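Local structure of putative hexose oxidase (Nonomuraea sp. ATCC 39727, 5AWV) at residues 293-298 / 307-312; 365-370 / 444-449; 369-374 / 463-468. The protein is a flavoprotein of the FAD-linked oxidoreductase family, probably oxidising a sugar of glycopeptide antibiotics such as teicoplanin by means of covalently held FAD. All coordinates share one frame; numbering follows the deposited sequence.

Contact 1: 293-298 / 307-312; sequences SQLMIG and SGFMMP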
# COMPACT_ATOMS: atom_id res chain seq x y z
N SER A 293 9.86 14.80 -5.66
CA SER A 293 10.89 14.13 -6.43
C SER A 293 11.39 12.94 -5.71
O SER A 293 11.21 12.79 -4.50
CB SER A 293 12.04 15.11 -6.73
OG SER A 293 12.73 15.45 -5.54
N GLN A 294 12.02 12.06 -6.46
CA GLN A 294 12.81 11.06 -5.79
C GLN A 294 14.13 10.77 -6.44
O GLN A 294 14.17 10.61 -7.65
CB GLN A 294 12.02 9.76 -5.59
CG GLN A 294 11.63 8.96 -6.75
CD GLN A 294 10.95 7.62 -6.31
OE1 GLN A 294 10.41 7.49 -5.25
NE2 GLN A 294 11.01 6.65 -7.16
N LEU A 295 15.15 10.70 -5.63
CA LEU A 295 16.50 10.46 -6.08
C LEU A 295 16.78 9.00 -6.05
O LEU A 295 16.86 8.41 -5.02
CB LEU A 295 17.49 11.33 -5.31
CG LEU A 295 19.00 11.17 -5.68
CD1 LEU A 295 19.29 11.50 -7.16
CD2 LEU A 295 19.89 11.97 -4.78
N MET A 296 16.95 8.40 -7.22
CA MET A 296 17.08 6.98 -7.35
C MET A 296 18.53 6.68 -7.71
O MET A 296 18.97 7.08 -8.78
CB MET A 296 16.14 6.48 -8.38
CG MET A 296 14.63 6.78 -8.07
SD MET A 296 13.58 6.70 -9.54
CE MET A 296 13.42 4.94 -9.54
N ILE A 297 19.25 6.08 -6.78
CA ILE A 297 20.67 5.86 -6.88
C ILE A 297 20.79 4.35 -7.09
O ILE A 297 21.01 3.59 -6.16
CB ILE A 297 21.44 6.32 -5.67
CG1 ILE A 297 21.09 7.76 -5.28
CG2 ILE A 297 22.94 6.19 -5.90
CD1 ILE A 297 21.55 8.10 -3.90
N GLY A 298 20.68 3.96 -8.36
CA GLY A 298 20.62 2.57 -8.75
C GLY A 298 21.65 2.23 -9.83
O GLY A 298 22.17 3.13 -10.49
N SER A 307 15.29 1.53 -13.51
CA SER A 307 16.62 1.32 -13.01
C SER A 307 17.47 2.52 -13.31
O SER A 307 17.02 3.46 -13.93
CB SER A 307 17.21 0.03 -13.63
OG SER A 307 17.70 0.24 -14.94
N GLY A 308 18.69 2.50 -12.83
CA GLY A 308 19.62 3.59 -13.09
C GLY A 308 19.65 4.63 -12.01
O GLY A 308 19.15 4.44 -10.88
N PHE A 309 20.34 5.71 -12.36
CA PHE A 309 20.72 6.78 -11.50
C PHE A 309 20.00 8.00 -12.05
O PHE A 309 20.40 8.55 -13.07
CB PHE A 309 22.24 6.94 -11.57
CG PHE A 309 22.85 7.73 -10.44
CD1 PHE A 309 22.09 8.57 -9.56
CD2 PHE A 309 24.22 7.71 -10.26
CE1 PHE A 309 22.69 9.30 -8.61
CE2 PHE A 309 24.82 8.39 -9.22
CZ PHE A 309 24.06 9.20 -8.38
N MET A 310 18.85 8.37 -11.41
CA MET A 310 17.99 9.38 -11.95
C MET A 310 17.09 10.00 -10.87
O MET A 310 16.99 9.46 -9.80
CB MET A 310 17.15 8.77 -13.03
CG MET A 310 16.38 7.57 -12.59
SD MET A 310 15.16 7.23 -13.85
CE MET A 310 14.75 5.63 -13.21
N MET A 311 16.43 11.09 -11.21
CA MET A 311 15.62 11.85 -10.25
C MET A 311 14.41 12.34 -10.97
O MET A 311 14.42 13.43 -11.57
CB MET A 311 16.42 12.96 -9.59
CG MET A 311 15.65 13.70 -8.53
SD MET A 311 16.55 15.01 -7.69
CE MET A 311 16.38 16.32 -8.90
N PRO A 312 13.35 11.54 -10.97
CA PRO A 312 12.10 12.11 -11.48
C PRO A 312 11.59 13.22 -10.56
O PRO A 312 11.76 13.15 -9.29
CB PRO A 312 11.12 10.89 -11.50
CG PRO A 312 12.01 9.72 -11.28
CD PRO A 312 13.25 10.13 -10.62
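The ring of Phe309 meets Ile297 over one face, where CG2 of Ile297 stands 4.2 Å from the Phe309 ring centroid, only 18° off the normal and displaced toward the rim. Leu295 CD1 comes to the edge of the same ring, near its plane. The extended chi1 of Phe309 (-163°) lays its side chain beside that of Ile297, both pointing the same way; Phe257 and Trp259 add further aromatic neighbours. The pair is a non-hydrogen-bonded one in an antiparallel beta hairpin, strands 291-298 and 309-316, which sits inside the seven-stranded sheet of the protein. Next to it, Met296 and Met310 form a hydrogen-bonded pair: Met296 N reaches Met310 O at 2.8 Å, and Met310 N returns to Met296 O at 2.9 Å. Gln294 N donates to Pro312 O, while the last bond, Gly298 N to Gly308 O, is weak. On the other face of the sheet from Phe309 and Ile297, Met296 SD lies 3.6 Å from Pro312 CD, and the turn about CG-SD sets Met296 CE 4.0 Å from Met310 CE. The bound peptide packs against Gln294, Met296 and Pro312. Gln294 NE2 makes a weak hydrogen bond to Met296 SD, 3.5 Å away.

Contact 2: 365-370 / 444-449; sequences KTKAGY and WVRKLY. With N1L (2-amino-2-deoxy-beta-D-glucopyranuronic acid), chain B.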
# COMPACT_ATOMS: atom_id res chain seq x y z
N LYS A 365 14.31 -7.44 -1.81
CA LYS A 365 14.33 -7.07 -0.39
C LYS A 365 14.55 -5.59 -0.30
O LYS A 365 15.51 -5.05 -0.89
CB LYS A 365 15.48 -7.77 0.31
CG LYS A 365 15.79 -7.33 1.72
CD LYS A 365 14.76 -7.82 2.63
CE LYS A 365 15.10 -7.54 4.07
NZ LYS A 365 13.92 -7.90 4.90
N THR A 366 13.66 -4.91 0.45
CA THR A 366 13.76 -3.52 0.65
C THR A 366 13.85 -3.29 2.15
O THR A 366 13.12 -3.92 2.94
CB THR A 366 12.51 -2.79 0.11
OG1 THR A 366 12.39 -2.95 -1.28
CG2 THR A 366 12.58 -1.30 0.41
N LYS A 367 14.77 -2.46 2.56
CA LYS A 367 14.96 -2.03 3.94
C LYS A 367 14.71 -0.55 3.94
O LYS A 367 14.85 0.09 2.88
CB LYS A 367 16.34 -2.41 4.46
CG LYS A 367 16.64 -3.87 4.29
CD LYS A 367 18.01 -4.36 4.66
CE LYS A 367 18.35 -4.09 6.09
NZ LYS A 367 17.63 -4.97 7.05
N ALA A 368 14.35 0.04 5.06
CA ALA A 368 13.86 1.46 5.04
C ALA A 368 14.18 2.25 6.30
O ALA A 368 14.44 1.69 7.37
CB ALA A 368 12.32 1.42 4.85
N GLY A 369 14.19 3.57 6.15
CA GLY A 369 14.39 4.53 7.24
C GLY A 369 13.71 5.82 6.89
O GLY A 369 13.45 6.11 5.69
N TYR A 370 13.36 6.62 7.90
CA TYR A 370 12.95 7.97 7.74
C TYR A 370 14.14 8.90 7.99
O TYR A 370 14.90 8.67 8.92
CB TYR A 370 11.91 8.32 8.76
CG TYR A 370 10.52 7.92 8.43
CD1 TYR A 370 9.73 8.74 7.61
CD2 TYR A 370 9.94 6.80 9.02
CE1 TYR A 370 8.41 8.42 7.34
CE2 TYR A 370 8.61 6.47 8.74
CZ TYR A 370 7.84 7.27 7.90
OH TYR A 370 6.54 7.00 7.58
N TRP A 444 24.47 -8.10 0.56
CA TRP A 444 24.82 -6.79 0.03
C TRP A 444 23.91 -5.69 0.64
O TRP A 444 24.35 -4.70 1.14
CB TRP A 444 24.73 -6.84 -1.48
CG TRP A 444 25.09 -5.51 -2.05
CD1 TRP A 444 26.33 -5.02 -2.23
CD2 TRP A 444 24.17 -4.43 -2.37
NE1 TRP A 444 26.28 -3.70 -2.70
CE2 TRP A 444 24.97 -3.32 -2.82
CE3 TRP A 444 22.76 -4.31 -2.41
CZ2 TRP A 444 24.41 -2.07 -3.20
CZ3 TRP A 444 22.19 -3.08 -2.84
CH2 TRP A 444 23.03 -1.97 -3.22
N VAL A 445 22.60 -5.89 0.58
CA VAL A 445 21.68 -4.82 1.08
C VAL A 445 21.79 -4.66 2.60
O VAL A 445 21.75 -3.52 3.12
CB VAL A 445 20.24 -5.11 0.57
CG1 VAL A 445 19.54 -6.18 1.41
CG2 VAL A 445 19.44 -3.85 0.53
N ARG A 446 22.00 -5.78 3.32
CA ARG A 446 22.18 -5.75 4.73
C ARG A 446 23.48 -5.06 5.12
O ARG A 446 23.51 -4.33 6.11
CB ARG A 446 22.07 -7.12 5.41
CG ARG A 446 20.69 -7.71 5.32
CD ARG A 446 20.68 -9.19 5.61
NE ARG A 446 19.30 -9.62 5.82
CZ ARG A 446 18.89 -10.88 5.75
NH1 ARG A 446 19.73 -11.87 5.50
NH2 ARG A 446 17.61 -11.14 5.97
N LYS A 447 24.52 -5.23 4.32
CA LYS A 447 25.78 -4.52 4.63
C LYS A 447 25.56 -3.02 4.39
O LYS A 447 25.98 -2.24 5.19
CB LYS A 447 27.00 -5.07 3.81
CG LYS A 447 28.31 -4.41 4.13
CD LYS A 447 29.45 -4.91 3.21
CE LYS A 447 30.74 -4.16 3.59
NZ LYS A 447 30.76 -2.82 2.90
N LEU A 448 24.97 -2.66 3.26
CA LEU A 448 24.64 -1.27 2.93
C LEU A 448 23.90 -0.58 4.09
O LEU A 448 24.30 0.50 4.60
CB LEU A 448 23.82 -1.23 1.66
CG LEU A 448 23.05 0.06 1.34
CD1 LEU A 448 24.01 1.20 1.14
CD2 LEU A 448 22.25 -0.17 0.07
N TYR A 449 22.88 -1.30 4.62
CA TYR A 449 22.03 -0.74 5.66
C TYR A 449 22.77 -0.61 6.94
O TYR A 449 22.78 0.45 7.51
CB TYR A 449 20.78 -1.61 5.81
CG TYR A 449 19.64 -1.02 6.60
CD1 TYR A 449 18.69 -0.25 5.95
CD2 TYR A 449 19.37 -1.49 7.88
CE1 TYR A 449 17.51 0.15 6.59
CE2 TYR A 449 18.21 -1.10 8.55
CZ TYR A 449 17.30 -0.25 7.90
OH TYR A 449 16.16 0.14 8.56
C1 N1L B . 8.53 -0.05 -5.82
C2 N1L B . 9.84 -0.73 -5.15
C3 N1L B . 9.72 -0.90 -3.63
C4 N1L B . 9.42 0.47 -3.04
C5 N1L B . 8.02 0.93 -3.54
C6 N1L B . 7.56 2.26 -2.89
N2 N1L B . 10.17 -2.03 -5.72
O3 N1L B . 11.01 -1.38 -3.02
O4 N1L B . 9.51 0.46 -1.53
O5 N1L B . 8.07 1.16 -5.00
O6B N1L B . 7.96 3.44 -3.58
O6A N1L B . 8.13 2.43 -1.65
O HOH W 1 14.06 -1.75 7.28
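Strand 365-370 and helix 444-449 run almost parallel, the axes of the two segments 9° apart and 9.4 Å distant at closest approach, with Lys367 and Tyr449 the nearest pair along the backbones. This is helix-on-sheet packing: helix 438-452 lies against strand 363-371, the outermost strand of the seven-stranded antiparallel sheet, and also touches its neighbour 424-432. Lys367 makes the largest single contribution. The turn about its CG-CD bond (chi3 59°) lays CE over one face of the Tyr449 ring, 3.6 Å from the centroid, in a CH-pi contact. A second turn, about CD-CE, places NZ above the same face in a cation-pi arrangement, 4.4 Å from the Tyr449 centroid, where it forms salt bridges with Asp477 and Asp475. Those acids probably offset the positive charge gathered here, since Lys365 also pairs with Asp475 and Arg446 with Asp477. Nearer the start of the strand, Val445 CG1 packs on the aliphatic parts of both lysines, 3.9 Å from Lys365 CG, the Lys365 chain crossing the valine at about a right angle. Thr366 points away from the helix, and its OG1 lies 2.7 Å from O3 of the bound aminoglucuronic acid, so one strand serves the helix on one side and the sugar pocket on the other. The ring of Tyr449 is tethered at its far end as well. Tyr449 OH donates to Ala368 O at 2.6 Å, tilted 32° from the carbonyl plane, and one water donates to that hydroxyl while accepting from Ala368 N at 2.9 Å.

Contact 3: 369-374 / 463-468; sequences GYLRKR and NDVSDG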
# COMPACT_ATOMS: atom_id res chain seq x y z
N GLY A 369 14.19 3.57 6.15
CA GLY A 369 14.39 4.53 7.24
C GLY A 369 13.71 5.82 6.89
O GLY A 369 13.45 6.11 5.69
N TYR A 370 13.36 6.62 7.90
CA TYR A 370 12.95 7.97 7.74
C TYR A 370 14.14 8.90 7.99
O TYR A 370 14.90 8.67 8.92
CB TYR A 370 11.91 8.32 8.76
CG TYR A 370 10.52 7.92 8.43
CD1 TYR A 370 9.73 8.74 7.61
CD2 TYR A 370 9.94 6.80 9.02
CE1 TYR A 370 8.41 8.42 7.34
CE2 TYR A 370 8.61 6.47 8.74
CZ TYR A 370 7.84 7.27 7.90
OH TYR A 370 6.54 7.00 7.58
N LEU A 371 14.22 9.99 7.26
CA LEU A 371 15.12 11.11 7.53
C LEU A 371 14.41 12.35 7.96
O LEU A 371 13.56 12.84 7.23
CB LEU A 371 15.95 11.42 6.27
CG LEU A 371 16.99 10.32 5.92
CD1 LEU A 371 17.58 10.57 4.56
CD2 LEU A 371 18.07 10.18 6.99
N ARG A 372 14.91 12.97 9.05
CA ARG A 372 14.56 14.34 9.48
C ARG A 372 15.53 15.39 9.00
O ARG A 372 15.18 16.53 8.91
CB ARG A 372 14.54 14.46 11.02
CG ARG A 372 13.66 13.46 11.67
CD ARG A 372 13.91 13.45 13.17
NE ARG A 372 13.30 14.68 13.72
CZ ARG A 372 13.60 15.23 14.89
NH1 ARG A 372 14.57 14.73 15.67
NH2 ARG A 372 12.94 16.30 15.30
N LYS A 373 16.75 14.99 8.69
CA LYS A 373 17.84 15.84 8.19
C LYS A 373 18.50 14.99 7.11
O LYS A 373 18.23 13.78 7.03
CB LYS A 373 18.82 16.14 9.28
CG LYS A 373 18.29 17.07 10.29
CD LYS A 373 19.25 17.10 11.46
CE LYS A 373 20.16 18.29 11.47
NZ LYS A 373 19.78 19.19 12.61
N ARG A 374 19.40 15.58 6.32
CA ARG A 374 20.13 14.76 5.38
C ARG A 374 20.98 13.72 6.02
O ARG A 374 21.47 13.83 7.18
CB ARG A 374 20.99 15.62 4.46
CG ARG A 374 22.21 16.25 5.17
CD ARG A 374 23.18 16.63 4.08
NE ARG A 374 24.34 17.40 4.45
CZ ARG A 374 25.54 16.92 4.76
NH1 ARG A 374 25.75 15.61 4.82
NH2 ARG A 374 26.55 17.78 4.94
N ASN A 463 16.79 9.65 16.08
CA ASN A 463 17.73 10.62 16.69
C ASN A 463 17.62 11.93 15.99
O ASN A 463 16.55 12.22 15.49
CB ASN A 463 19.15 10.02 16.75
CG ASN A 463 19.76 9.73 15.40
OD1 ASN A 463 19.25 10.11 14.34
ND2 ASN A 463 20.89 9.00 15.43
N ASP A 464 18.65 12.78 15.96
CA ASP A 464 18.55 14.06 15.26
C ASP A 464 18.35 13.87 13.80
O ASP A 464 17.80 14.75 13.19
CB ASP A 464 19.85 14.92 15.44
CG ASP A 464 19.59 16.42 15.34
OD1 ASP A 464 18.60 16.95 15.98
OD2 ASP A 464 20.47 17.13 14.70
N VAL A 465 18.92 12.80 13.22
CA VAL A 465 18.92 12.63 11.80
C VAL A 465 17.87 11.66 11.35
O VAL A 465 17.16 11.94 10.37
CB VAL A 465 20.31 12.17 11.25
CG1 VAL A 465 20.23 11.89 9.76
CG2 VAL A 465 21.33 13.28 11.48
N SER A 466 17.82 10.53 11.99
CA SER A 466 16.83 9.47 11.58
C SER A 466 15.56 9.45 12.45
O SER A 466 15.55 9.98 13.58
CB SER A 466 17.48 8.11 11.62
OG SER A 466 18.37 7.98 10.51
N ASP A 467 14.49 8.81 11.90
CA ASP A 467 13.26 8.68 12.65
C ASP A 467 12.52 7.35 12.54
O ASP A 467 11.32 7.32 12.49
CB ASP A 467 12.33 9.88 12.36
CG ASP A 467 11.51 10.27 13.57
OD1 ASP A 467 11.96 9.98 14.72
OD2 ASP A 467 10.39 10.80 13.42
N GLY A 468 13.28 6.26 12.63
CA GLY A 468 12.76 4.94 12.53
C GLY A 468 12.34 4.53 11.12
O GLY A 468 12.97 4.96 10.18
O HOH W 2 17.18 7.03 8.31
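Tyr370 is held at both its amide and its carbonyl by backbone hydrogen bonds: Tyr370 N donates to Gly468 O at 2.8 Å, and Asp467 N donates to Tyr370 O from above the carbonyl plane. They join the end of strand 363-371 to loop 463-468, which runs beside it without being a regular strand; Leu371 and Ser466 form a single beta bridge. A water also donates to Tyr370 O and meets Ser466 OG, adding a water-mediated link between Tyr370 and Ser466. Beyond the bridge, Arg372 N reaches Val465 O at 2.8 Å.

The loop has its own brace, an Asx turn. Asn463 OD1 accepts from Val465 N and from Ser466 N, the latter at 2.8 Å and nearly in line with the side-chain C=O. Together with the backbone bond from Asn463 N to Ser466 O, this amide oxygen helps hold the bend near where Val465 O accepts from Arg372 N.

The apolar pair is Leu371 and Val465, which lie side by side, CD2 of Leu371 3.9 Å from CG1 of Val465. An aromatic contact comes from Tyr370, which turns its ring edge toward the Gly468 carbonyl; its hydroxyl is engaged by Lys425, and its side chain lies about 4 Å from that of Tyr470, which binds FAD.

Charged side chains make the remaining contacts, with Lys373 and Asp464 at the exposed side. The Arg372 chain bends at CG-CD (chi3 74°) and brings its guanidinium over to the loop, with NH2 salt-bridged to Asp421. Asp467, whose CB packs on Arg372 CG, is itself paired with Lys496. Lys373 NZ makes a salt bridge with Asp464 OD2 at 3.0 Å, approaching from above the carboxylate plane. Arg372 NH1 donates to Asn463 O at 3.2 Å, the acceptor lying just 1° out of the guanidinium plane.

From the N terminus, contact 1 closes first and locally: eight residues separate its two segments, and the hairpin is complete before the later contacts begin. Contacts 2 and 3 both start from strand 363-371 and share Gly369 and Tyr370. Contact 2 closes a loop of 73 residues onto helix 438-452, and contact 3 closes a longer one onto the loop that follows that helix; the two loops thus start from the same stretch and close one after the other. All three reach the same seven-stranded sheet, contact 1 within its interior and the other two at its 363-371 edge. The centres of contacts 1 and 2 are about 16 Å apart, without touching.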